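Side-chain contacts in serine protease (Nocardiopsis alba, PDB 2OUA), which probably acts as a serine endopeptidase of the S1 family, this chain being the C-terminal protease domain of a longer precursor: residues T134-E139 with G145-G150; G112-R117 with Q152-T157; T74-R79 with Y85-G90; V121-P124 with S130-R133; A1-G6 with G18-N23. All blocks are in the same frame, centred on the assembly; numbering follows the deposited sequence.

Contact 1 (T134-E139 with G145-G150); sequences TSVCAE and GSFISG. With AES (4-(2-aminoethyl)benzenesulfonyl fluoride), chain E.
Val136 and Phe147 mark the nearest approach of the two backbones, with CA atoms 9.7 Å apart, and no backbone hydrogen bond joins the segments. The Phe147 ring spans the gap. With CG beside the backbone N (chi1 -96°), the ring reaches Thr134 and Val136. CE2 does most of the touching. Thr134 OG1 approaches CE2 obliquely at 3.6 Å, and Thr134 CG2 lies 4.0 Å from the same carbon. Val136 CG2 arrives at the ring edge, near its plane, 4.1 Å from CE2. The Thr134 hydroxyl makes its bonds to other groups. It accepts from Val136 N (OG1 to N 3.3 Å), which makes an ST turn, and it is also bonded to Thr170 O. These two bonds hold a buried oxygen beside an aromatic carbon. The ring of Phe147 also meets that of Tyr172. Strands 131-134 and 146-149 belong to the C-terminal barrel of the chymotrypsin-like fold. Between the two strands runs the loop with the predicted nucleophile Ser143. The Cys137-Cys164 disulfide ties this loop down. Ala138 CB borders the bound sulfonyl inhibitor, 3.7 Å from its O1S, and Glu139 O lies 3.6 Å from the same oxygen.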
# COMPACT_ATOMS: atom_id res chain seq x y z
N THR A 134 7.96 10.45 4.22
CA THR A 134 8.97 9.62 4.87
C THR A 134 10.29 9.76 4.10
O THR A 134 10.31 10.24 2.97
CB THR A 134 8.59 8.13 4.88
OG1 THR A 134 8.79 7.57 3.58
CG2 THR A 134 7.13 7.94 5.29
N SER A 135 11.37 9.31 4.72
CA SER A 135 12.69 9.40 4.10
C SER A 135 13.04 8.13 3.33
O SER A 135 14.19 7.90 2.97
CB SER A 135 13.75 9.63 5.18
OG SER A 135 13.75 8.56 6.11
N VAL A 136 12.03 7.30 3.08
CA VAL A 136 12.25 6.05 2.35
C VAL A 136 12.20 6.31 0.85
O VAL A 136 11.46 7.17 0.39
CB VAL A 136 11.18 5.00 2.71
CG1 VAL A 136 11.51 3.66 2.06
CG2 VAL A 136 11.09 4.86 4.23
N CYS A 137 12.99 5.55 0.09
CA CYS A 137 13.03 5.68 -1.37
C CYS A 137 12.00 4.73 -1.98
O CYS A 137 11.56 3.78 -1.32
CB CYS A 137 14.41 5.29 -1.89
SG CYS A 137 14.77 3.54 -1.52
N ALA A 138 11.64 4.96 -3.23
CA ALA A 138 10.69 4.11 -3.94
C ALA A 138 10.86 4.30 -5.44
O ALA A 138 11.38 5.31 -5.89
CB ALA A 138 9.26 4.45 -3.52
N GLU A 139 10.42 3.31 -6.22
CA GLU A 139 10.52 3.38 -7.67
C GLU A 139 9.25 2.84 -8.33
O GLU A 139 8.50 2.08 -7.71
CB GLU A 139 11.75 2.59 -8.15
CG GLU A 139 13.08 3.28 -7.86
CD GLU A 139 14.29 2.41 -8.17
OE1 GLU A 139 14.23 1.61 -9.13
OE2 GLU A 139 15.31 2.53 -7.45
N GLY A 145 2.33 -0.30 -2.35
CA GLY A 145 3.02 -1.15 -1.39
C GLY A 145 2.82 -0.77 0.07
O GLY A 145 2.41 0.34 0.40
N SER A 146 3.15 -1.70 0.95
CA SER A 146 2.99 -1.52 2.38
C SER A 146 4.01 -0.61 3.06
O SER A 146 5.20 -0.66 2.74
CB SER A 146 3.03 -2.88 3.10
OG SER A 146 2.63 -3.95 2.25
N PHE A 147 3.52 0.24 3.97
CA PHE A 147 4.37 1.06 4.83
C PHE A 147 3.93 0.53 6.19
O PHE A 147 2.74 0.59 6.55
CB PHE A 147 4.09 2.57 4.77
CG PHE A 147 5.01 3.30 3.83
CD1 PHE A 147 4.65 3.44 2.50
CD2 PHE A 147 6.23 3.81 4.25
CE1 PHE A 147 5.48 4.07 1.60
CE2 PHE A 147 7.10 4.45 3.34
CZ PHE A 147 6.71 4.57 2.01
N ILE A 148 4.89 -0.00 6.93
CA ILE A 148 4.59 -0.60 8.22
C ILE A 148 5.65 -0.26 9.26
O ILE A 148 6.83 -0.16 8.94
CB ILE A 148 4.48 -2.14 8.05
CG1 ILE A 148 4.11 -2.81 9.37
CG2 ILE A 148 5.80 -2.70 7.51
CD1 ILE A 148 3.90 -4.31 9.26
N SER A 149 5.22 -0.05 10.50
CA SER A 149 6.13 0.24 11.60
C SER A 149 5.99 -0.89 12.61
O SER A 149 4.96 -1.01 13.27
CB SER A 149 5.78 1.58 12.27
OG SER A 149 5.91 2.65 11.35
N GLY A 150 7.02 -1.72 12.72
CA GLY A 150 6.94 -2.84 13.64
C GLY A 150 5.89 -3.80 13.13
O GLY A 150 6.04 -4.37 12.05
C3 AES E . 6.45 6.84 -9.54
C2 AES E . 5.70 6.05 -8.68
C1 AES E . 6.25 5.61 -7.48
S AES E . 5.29 4.65 -6.37
O1S AES E . 6.19 3.79 -5.55
O2S AES E . 4.51 5.56 -5.47
C6 AES E . 7.55 5.96 -7.15
C5 AES E . 8.30 6.75 -8.01
C4 AES E . 7.75 7.20 -9.21
C7 AES E . 8.57 8.08 -10.15
C8 AES E . 8.92 9.43 -9.51
N8 AES E . 7.70 10.15 -9.15

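Contact 2 (G112-R117 with Q152-T157); sequences GTIQAR and QAQGVT. With AES (4-(2-aminoethyl)benzenesulfonyl fluoride), chain E.
The end of the Arg117 side chain meets Gln154 across two strands of the C-terminal barrel that are not neighbours in the sheet. The Arg117 chain is stretched out from CG to NE, which carries the guanidinium from the corner after strand 108-116 to the Gln154 amide. Gln154 instead folds at its second torsion (chi2 -60°), and its amide turns back along its own strand. NE2 then donates to Gln152 O at 2.9 Å and also to Ser92 O. The donor stands above the Gln152 carbonyl plane, while that oxygen lies in the plane of the Gln154 amide. Guanidinium and amide planes are 60° apart. Arg117 NH2 and Gln154 OE1 do not bond directly, being 3.9 Å apart. A water joins them, accepting from NH2 at 2.7 Å and donating to OE1 at 2.7 Å, and it sits in plane at the guanidinium edge. Ile114 CG2 packs on one guanidinium face, toward the rim. Farther along the strand, Thr157 CG2 touches the inhibitor. The water bridges a cationic N-H and a neutral amide oxygen. Both Arg117 NH2 and Gln154 OE1 also bond to the Ala94 backbone, and the Glu174 carboxylate probably offsets the charge.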
# COMPACT_ATOMS: atom_id res chain seq x y z
N GLY A 112 12.98 3.86 6.75
CA GLY A 112 13.33 5.24 6.99
C GLY A 112 12.59 5.78 8.18
O GLY A 112 12.27 5.05 9.12
N THR A 113 12.29 7.08 8.13
CA THR A 113 11.61 7.77 9.22
C THR A 113 10.34 8.49 8.77
O THR A 113 10.27 9.01 7.67
CB THR A 113 12.55 8.83 9.84
OG1 THR A 113 13.73 8.18 10.33
CG2 THR A 113 11.87 9.57 10.97
N ILE A 114 9.32 8.49 9.64
CA ILE A 114 8.08 9.19 9.35
C ILE A 114 8.41 10.65 9.67
O ILE A 114 8.65 11.00 10.83
CB ILE A 114 6.92 8.70 10.24
CG1 ILE A 114 6.59 7.24 9.90
CG2 ILE A 114 5.69 9.58 10.04
CD1 ILE A 114 5.53 6.62 10.81
N GLN A 115 8.42 11.49 8.64
CA GLN A 115 8.81 12.89 8.81
C GLN A 115 7.70 13.90 9.07
O GLN A 115 7.87 14.80 9.89
CB GLN A 115 9.62 13.33 7.59
CG GLN A 115 10.88 12.50 7.37
CD GLN A 115 11.67 12.91 6.14
OE1 GLN A 115 11.12 13.06 5.06
NE2 GLN A 115 12.98 13.07 6.31
N ALA A 116 6.57 13.76 8.38
CA ALA A 116 5.48 14.70 8.57
C ALA A 116 4.18 14.16 8.00
O ALA A 116 4.20 13.35 7.07
CB ALA A 116 5.82 16.03 7.91
N ARG A 117 3.07 14.61 8.56
CA ARG A 117 1.75 14.20 8.08
C ARG A 117 1.02 15.40 7.49
O ARG A 117 1.53 16.52 7.52
CB ARG A 117 0.93 13.59 9.23
CG ARG A 117 1.49 12.27 9.76
CD ARG A 117 0.43 11.44 10.48
NE ARG A 117 0.84 10.03 10.55
CZ ARG A 117 1.62 9.52 11.50
NH1 ARG A 117 2.07 10.30 12.48
NH2 ARG A 117 1.98 8.24 11.45
N GLN A 152 2.59 -2.71 13.13
CA GLN A 152 1.44 -1.83 12.90
C GLN A 152 1.41 -1.25 11.49
O GLN A 152 2.31 -0.51 11.09
CB GLN A 152 1.44 -0.68 13.92
CG GLN A 152 1.39 -1.14 15.37
CD GLN A 152 0.21 -2.03 15.67
OE1 GLN A 152 -0.94 -1.66 15.43
NE2 GLN A 152 0.48 -3.23 16.19
N ALA A 153 0.36 -1.58 10.74
CA ALA A 153 0.19 -1.07 9.38
C ALA A 153 0.02 0.44 9.42
O ALA A 153 -0.76 0.96 10.23
CB ALA A 153 -1.02 -1.72 8.72
N GLN A 154 0.73 1.15 8.55
CA GLN A 154 0.65 2.61 8.52
C GLN A 154 -0.02 3.18 7.28
O GLN A 154 -0.84 4.09 7.37
CB GLN A 154 2.05 3.21 8.66
CG GLN A 154 2.79 2.79 9.93
CD GLN A 154 2.05 3.19 11.19
OE1 GLN A 154 1.73 4.36 11.38
NE2 GLN A 154 1.79 2.22 12.06
N GLY A 155 0.32 2.65 6.11
CA GLY A 155 -0.29 3.15 4.89
C GLY A 155 0.18 2.46 3.62
O GLY A 155 0.84 1.42 3.68
N VAL A 156 -0.16 3.04 2.47
CA VAL A 156 0.23 2.48 1.19
C VAL A 156 0.99 3.52 0.36
O VAL A 156 0.63 4.70 0.32
CB VAL A 156 -1.00 1.95 0.40
CG1 VAL A 156 -1.70 0.86 1.21
CG2 VAL A 156 -1.97 3.09 0.09
N THR A 157 2.04 3.06 -0.31
CA THR A 157 2.90 3.93 -1.13
C THR A 157 2.13 4.71 -2.19
O THR A 157 1.46 4.12 -3.04
CB THR A 157 3.98 3.10 -1.81
OG1 THR A 157 4.69 2.34 -0.82
CG2 THR A 157 4.96 4.00 -2.55
C3 AES E . 6.45 6.84 -9.54
C2 AES E . 5.70 6.05 -8.68
C1 AES E . 6.25 5.61 -7.48
S AES E . 5.29 4.65 -6.37
O1S AES E . 6.19 3.79 -5.55
O2S AES E . 4.51 5.56 -5.47
C6 AES E . 7.55 5.96 -7.15
C5 AES E . 8.30 6.75 -8.01
C4 AES E . 7.75 7.20 -9.21
C7 AES E . 8.57 8.08 -10.15
C8 AES E . 8.92 9.43 -9.51
N8 AES E . 7.70 10.15 -9.15
O HOH W 1 0.91 6.39 9.72

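Contact 3 (T74-R79 with Y85-G90); sequences TNLVSR and YATVSG
Leu76 and Tyr85 pack together on one face of a short beta hairpin. Strands 76-78 and 85-87 run antiparallel, with 4.5 Å between their axes at closest approach. Val77 and Ala86 are the hydrogen-bonded pair. Leu76 with Thr87 and Ser78 with Tyr85 are non-hydrogen-bonded pairs. The Tyr85 ring stands out from the sheet, with its CD2 and CE2 side against Ser78. Its CD2 settles 3.6 Å from Ser78 CA, between the Leu76 and Ser78 side chains. Leu76 CB lies 4.0 Å from Tyr85 CD2, and Leu76 CD1 stands over one ring face, toward the rim. The other methyl, Leu76 CD2, meets Thr87 CG2 at 3.9 Å. On the other face Val77 and Ala86 sit side by side, and Val77 CG2 meets Val88 CG2 obliquely at 3.9 Å. The Arg79 chain bends at its third torsion (chi3 72°). Its CD rests against the backbone of Tyr85, 3.6 Å from C, while NH1 bonds to Gly83 O in the connecting loop. Asn75 closes the far end with two bonds to Val88. Asn75 O accepts from Val88 N at 2.7 Å, and Asn75 ND2 donates to Val88 O at 3.0 Å from above the carbonyl plane. The Val77 and Ala86 face packs on Trp109 of strand 108-116, with Ile148 of strand 146-149 against Ala86 and Phe19 of strand 14-22 against Val77 and Val88. Strand 2-5 lies alongside: Gly5 bonds to the backbones of Leu76 and Ser78, and Ile4 touches Tyr85.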
# COMPACT_ATOMS: atom_id res chain seq x y z
N THR A 74 -3.54 -13.11 4.30
CA THR A 74 -2.49 -13.37 5.29
C THR A 74 -2.32 -12.06 6.05
O THR A 74 -2.84 -11.03 5.64
CB THR A 74 -1.13 -13.71 4.65
OG1 THR A 74 -0.51 -12.51 4.15
CG2 THR A 74 -1.30 -14.71 3.51
N ASN A 75 -1.59 -12.11 7.17
CA ASN A 75 -1.33 -10.90 7.93
C ASN A 75 0.16 -10.63 7.78
O ASN A 75 0.83 -10.17 8.71
CB ASN A 75 -1.71 -11.09 9.41
CG ASN A 75 -0.69 -11.92 10.17
OD1 ASN A 75 -0.22 -12.95 9.69
ND2 ASN A 75 -0.35 -11.47 11.38
N LEU A 76 0.67 -10.91 6.59
CA LEU A 76 2.09 -10.74 6.30
C LEU A 76 2.44 -9.65 5.29
O LEU A 76 1.62 -9.25 4.47
CB LEU A 76 2.67 -12.06 5.78
CG LEU A 76 2.46 -13.32 6.63
CD1 LEU A 76 3.01 -14.53 5.88
CD2 LEU A 76 3.13 -13.16 7.98
N VAL A 77 3.68 -9.19 5.38
CA VAL A 77 4.25 -8.19 4.48
C VAL A 77 5.65 -8.71 4.16
O VAL A 77 6.44 -8.97 5.07
CB VAL A 77 4.37 -6.80 5.17
CG1 VAL A 77 5.13 -5.83 4.25
CG2 VAL A 77 2.98 -6.26 5.48
N SER A 78 5.96 -8.86 2.88
CA SER A 78 7.28 -9.35 2.47
C SER A 78 8.40 -8.36 2.74
O SER A 78 8.24 -7.16 2.51
CB SER A 78 7.28 -9.70 0.99
OG SER A 78 8.56 -10.15 0.58
N ARG A 79 9.53 -8.87 3.23
CA ARG A 79 10.69 -8.03 3.51
C ARG A 79 11.75 -8.24 2.43
O ARG A 79 12.89 -7.79 2.57
CB ARG A 79 11.25 -8.33 4.90
CG ARG A 79 10.25 -8.00 6.01
CD ARG A 79 10.76 -8.41 7.40
NE ARG A 79 11.84 -7.56 7.89
CZ ARG A 79 13.14 -7.89 7.86
NH1 ARG A 79 13.52 -9.05 7.36
NH2 ARG A 79 14.04 -7.05 8.34
N TYR A 85 9.22 -12.18 6.54
CA TYR A 85 8.06 -11.30 6.54
C TYR A 85 7.86 -10.54 7.83
O TYR A 85 8.34 -10.94 8.89
CB TYR A 85 6.79 -12.12 6.29
CG TYR A 85 6.82 -12.96 5.05
CD1 TYR A 85 7.47 -14.19 5.04
CD2 TYR A 85 6.20 -12.52 3.88
CE1 TYR A 85 7.51 -14.97 3.88
CE2 TYR A 85 6.23 -13.29 2.73
CZ TYR A 85 6.89 -14.51 2.73
OH TYR A 85 6.91 -15.27 1.58
N ALA A 86 7.12 -9.44 7.73
CA ALA A 86 6.76 -8.66 8.90
C ALA A 86 5.33 -9.12 9.12
O ALA A 86 4.65 -9.51 8.17
CB ALA A 86 6.79 -7.17 8.59
N THR A 87 4.86 -9.10 10.36
CA THR A 87 3.50 -9.52 10.65
C THR A 87 2.65 -8.30 10.98
O THR A 87 3.13 -7.34 11.57
CB THR A 87 3.46 -10.50 11.83
OG1 THR A 87 4.12 -9.90 12.95
CG2 THR A 87 4.17 -11.79 11.47
N VAL A 88 1.38 -8.34 10.58
CA VAL A 88 0.45 -7.25 10.84
C VAL A 88 -0.46 -7.64 11.99
O VAL A 88 -1.20 -8.62 11.90
CB VAL A 88 -0.42 -6.95 9.59
CG1 VAL A 88 -1.36 -5.78 9.87
CG2 VAL A 88 0.47 -6.65 8.40
N SER A 89 -0.41 -6.87 13.08
CA SER A 89 -1.24 -7.15 14.24
C SER A 89 -2.27 -6.05 14.46
O SER A 89 -3.16 -6.16 15.30
CB SER A 89 -0.38 -7.32 15.49
OG SER A 89 0.17 -6.08 15.90
N GLY A 90 -2.14 -4.97 13.69
CA GLY A 90 -3.07 -3.86 13.82
C GLY A 90 -2.62 -2.67 13.00
O GLY A 90 -1.72 -2.80 12.17

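Contact 4 (V121-P124 with S130-R133); sequences VSYP and SLTR
Val121 and Leu131 are the residues of nearest backbone approach, with CA atoms 7.8 Å apart, and no hydrogen bond links the two segments directly. The chain leaves strand 119-123, returns along strand 126-129, and turns a corner at Ser130 to enter strand 131-134. Ser130 and Leu131 both face Gln119, forming a G1 beta bulge. Leu131 CD1 carries the contact. Val121 CG2 meets it at 3.5 Å, a tight methyl-to-methyl approach, with the two side chains crossing at about a right angle. Tyr123 comes at Leu131 from the opposite direction, and its OH stops 3.7 Å from CD1. The Val121 methyl is shared. Its CG2 is placed between the backbone N and carbonyl carbon (chi1 -58° for CG1), and this sets CG2 over one face of the Tyr123 ring, 3.4 Å above the plane and toward the rim. Tyr123 stands close to the predicted charge-relay residues: its side chain is about 4 Å from that of Asp61 and about 6 Å from that of His35. The hairpin thus brings an aromatic residue from the C-terminal half of the fold to the edge of the active site. Across the two segments the chemistry is apolar. The phenol oxygen touches the leucine methyl and is hydrogen-bonded to Ser158 OG, a residue of the inhibitor pocket. That bond probably helps to fix where the ring points.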
# COMPACT_ATOMS: atom_id res chain seq x y z
N VAL A 121 0.89 16.87 -2.19
CA VAL A 121 1.91 16.74 -3.22
C VAL A 121 1.26 16.88 -4.59
O VAL A 121 0.08 16.60 -4.76
CB VAL A 121 2.61 15.37 -3.16
CG1 VAL A 121 3.25 15.17 -1.78
CG2 VAL A 121 1.61 14.26 -3.44
N SER A 122 2.05 17.31 -5.57
CA SER A 122 1.56 17.45 -6.93
C SER A 122 2.13 16.35 -7.81
O SER A 122 3.35 16.20 -7.93
CB SER A 122 1.93 18.82 -7.51
OG SER A 122 1.11 19.84 -6.97
N TYR A 123 1.24 15.58 -8.41
CA TYR A 123 1.63 14.50 -9.31
C TYR A 123 1.23 14.98 -10.70
O TYR A 123 0.50 15.96 -10.84
CB TYR A 123 0.85 13.22 -8.98
CG TYR A 123 1.21 12.59 -7.65
CD1 TYR A 123 0.24 11.97 -6.87
CD2 TYR A 123 2.53 12.57 -7.19
CE1 TYR A 123 0.57 11.35 -5.66
CE2 TYR A 123 2.87 11.95 -5.98
CZ TYR A 123 1.88 11.34 -5.23
OH TYR A 123 2.21 10.71 -4.04
N PRO A 124 1.70 14.30 -11.75
CA PRO A 124 1.33 14.74 -13.10
C PRO A 124 -0.19 14.73 -13.31
O PRO A 124 -0.71 15.49 -14.12
CB PRO A 124 2.05 13.75 -14.00
CG PRO A 124 3.29 13.43 -13.20
CD PRO A 124 2.72 13.24 -11.81
N SER A 130 -3.37 15.10 2.46
CA SER A 130 -3.39 14.24 3.65
C SER A 130 -2.34 13.14 3.68
O SER A 130 -2.42 12.22 4.50
CB SER A 130 -4.77 13.60 3.82
OG SER A 130 -5.77 14.59 3.96
N LEU A 131 -1.34 13.23 2.81
CA LEU A 131 -0.30 12.21 2.76
C LEU A 131 0.74 12.36 3.86
O LEU A 131 0.87 13.42 4.47
CB LEU A 131 0.40 12.22 1.40
CG LEU A 131 -0.49 11.97 0.18
CD1 LEU A 131 0.37 11.95 -1.07
CD2 LEU A 131 -1.25 10.65 0.34
N THR A 132 1.48 11.29 4.09
CA THR A 132 2.52 11.28 5.10
C THR A 132 3.87 11.13 4.41
O THR A 132 4.07 10.21 3.61
CB THR A 132 2.30 10.13 6.09
OG1 THR A 132 1.05 10.34 6.77
CG2 THR A 132 3.43 10.07 7.11
N ARG A 133 4.79 12.04 4.72
CA ARG A 133 6.12 12.03 4.12
C ARG A 133 7.11 11.19 4.93
O ARG A 133 7.10 11.22 6.16
CB ARG A 133 6.64 13.46 4.00
CG ARG A 133 8.03 13.58 3.40
CD ARG A 133 8.36 15.04 3.13
NE ARG A 133 8.45 15.83 4.35
CZ ARG A 133 9.58 16.07 5.00
NH1 ARG A 133 10.73 15.56 4.56
NH2 ARG A 133 9.58 16.80 6.11

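Contact 5 (A1-G6 with G18-N23); sequences ADIIGG and GFAATN
Ile3 sets its CG1 beside the backbone N (chi1 -55°), which leaves the CG2 branch turned to Ala20. Its second torsion (chi2 -55°) takes CD1 away from strand 14-22. CG2 therefore makes the side-chain contact, 3.9 Å from Ala20 CB. The small Ala20 methyl also lies 3.7 Å from Ile3 O. That carbonyl is held by Thr74 OG1, so the methyl rests against an oxygen that already has a polar partner. Ile3 also packs on Phe30, Phe71 and Leu73. Further along, two glycines meet. Gly5 CA comes within 3.4 Å of Gly18 O, with no CB on Gly5 to hold the backbones apart. Strand 2-5 is weakly bonded and pairs in parallel with strand 72-74. It lies against strand 14-22 of the N-terminal half of the chymotrypsin-like fold without direct hydrogen bonds between the two segments. Nearest CA atoms are 5.0 Å apart for Gly5 and Gly18 and 5.8 Å apart for Ile3 and Ala20. Gly18 and Phe19 together face Val31 in a classic beta bulge. Gly18 O accepts a hydrogen bond from Ser146 OG, a residue of the C-terminal barrel.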
# COMPACT_ATOMS: atom_id res chain seq x y z
N ALA A 1 -4.04 -17.59 -4.46
CA ALA A 1 -2.81 -16.75 -4.29
C ALA A 1 -2.82 -16.11 -2.92
O ALA A 1 -3.84 -15.55 -2.50
CB ALA A 1 -2.76 -15.68 -5.38
N ASP A 2 -1.70 -16.18 -2.21
CA ASP A 2 -1.63 -15.58 -0.88
C ASP A 2 -1.48 -14.07 -1.00
O ASP A 2 -0.54 -13.58 -1.63
CB ASP A 2 -0.45 -16.15 -0.08
CG ASP A 2 -0.67 -17.59 0.34
OD1 ASP A 2 -1.83 -18.05 0.34
OD2 ASP A 2 0.33 -18.27 0.69
N ILE A 3 -2.40 -13.34 -0.39
CA ILE A 3 -2.36 -11.88 -0.43
C ILE A 3 -1.41 -11.42 0.67
O ILE A 3 -1.75 -11.43 1.86
CB ILE A 3 -3.76 -11.29 -0.21
CG1 ILE A 3 -4.73 -11.87 -1.25
CG2 ILE A 3 -3.72 -9.77 -0.34
CD1 ILE A 3 -4.27 -11.70 -2.69
N ILE A 4 -0.21 -11.04 0.25
CA ILE A 4 0.85 -10.60 1.15
C ILE A 4 1.28 -9.19 0.77
O ILE A 4 1.44 -8.88 -0.41
CB ILE A 4 2.07 -11.55 1.02
CG1 ILE A 4 1.68 -12.94 1.52
CG2 ILE A 4 3.27 -11.00 1.79
CD1 ILE A 4 2.75 -14.00 1.30
N GLY A 5 1.48 -8.34 1.77
CA GLY A 5 1.88 -6.97 1.51
C GLY A 5 3.18 -6.86 0.72
O GLY A 5 4.12 -7.61 0.96
N GLY A 6 3.20 -5.94 -0.24
CA GLY A 6 4.39 -5.73 -1.04
C GLY A 6 4.50 -6.55 -2.32
O GLY A 6 5.34 -6.24 -3.17
N GLY A 18 -0.92 -3.59 -0.75
CA GLY A 18 -0.75 -2.80 0.46
C GLY A 18 -0.91 -3.73 1.65
O GLY A 18 0.07 -4.18 2.23
N PHE A 19 -2.16 -4.02 2.01
CA PHE A 19 -2.44 -4.91 3.13
C PHE A 19 -3.68 -5.74 2.86
O PHE A 19 -4.67 -5.23 2.32
CB PHE A 19 -2.67 -4.12 4.43
CG PHE A 19 -1.49 -3.33 4.89
CD1 PHE A 19 -1.37 -1.98 4.58
CD2 PHE A 19 -0.47 -3.95 5.61
CE1 PHE A 19 -0.25 -1.26 4.99
CE2 PHE A 19 0.65 -3.24 6.02
CZ PHE A 19 0.76 -1.89 5.71
N ALA A 20 -3.62 -7.01 3.22
CA ALA A 20 -4.76 -7.89 3.04
C ALA A 20 -5.86 -7.35 3.95
O ALA A 20 -5.59 -6.96 5.09
CB ALA A 20 -4.39 -9.32 3.45
N ALA A 21 -7.09 -7.34 3.45
CA ALA A 21 -8.23 -6.85 4.23
C ALA A 21 -9.53 -7.44 3.68
O ALA A 21 -9.57 -7.94 2.56
CB ALA A 21 -8.29 -5.32 4.17
N THR A 22 -10.59 -7.38 4.49
CA THR A 22 -11.89 -7.88 4.08
C THR A 22 -12.86 -6.71 4.08
O THR A 22 -12.72 -5.78 4.89
CB THR A 22 -12.41 -8.97 5.06
OG1 THR A 22 -12.51 -8.42 6.38
CG2 THR A 22 -11.44 -10.15 5.10
N ASN A 23 -13.84 -6.71 3.19
CA ASN A 23 -14.81 -5.61 3.16
C ASN A 23 -15.99 -5.92 4.07
O ASN A 23 -16.01 -6.95 4.74
CB ASN A 23 -15.30 -5.33 1.73
CG ASN A 23 -16.04 -6.51 1.11
OD1 ASN A 23 -16.53 -7.39 1.82
ND2 ASN A 23 -16.13 -6.51 -0.21

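Overall arrangement
From the N terminus, contact 5 closes the first loop by laying residues 1-6 against strand 14-22. Contact 3 follows in series and closes a short hairpin. The two adjoin, with strand 2-5 beside the hairpin. Contact 2 then opens at strand 108-116 and closes on strand 152-160. Contacts 4 and 1 nest inside that loop, one after the other, and no contacts cross. Contacts 1, 2 and 4 all reach the C-terminal barrel, and contacts 1 and 2 both touch the inhibitor. Contacts 1 and 5 meet across the two halves of the fold. Contact 3 meets contact 2 where Ala153 N bonds to Gly90 O. Contact 4 lies far from contacts 3 and 5.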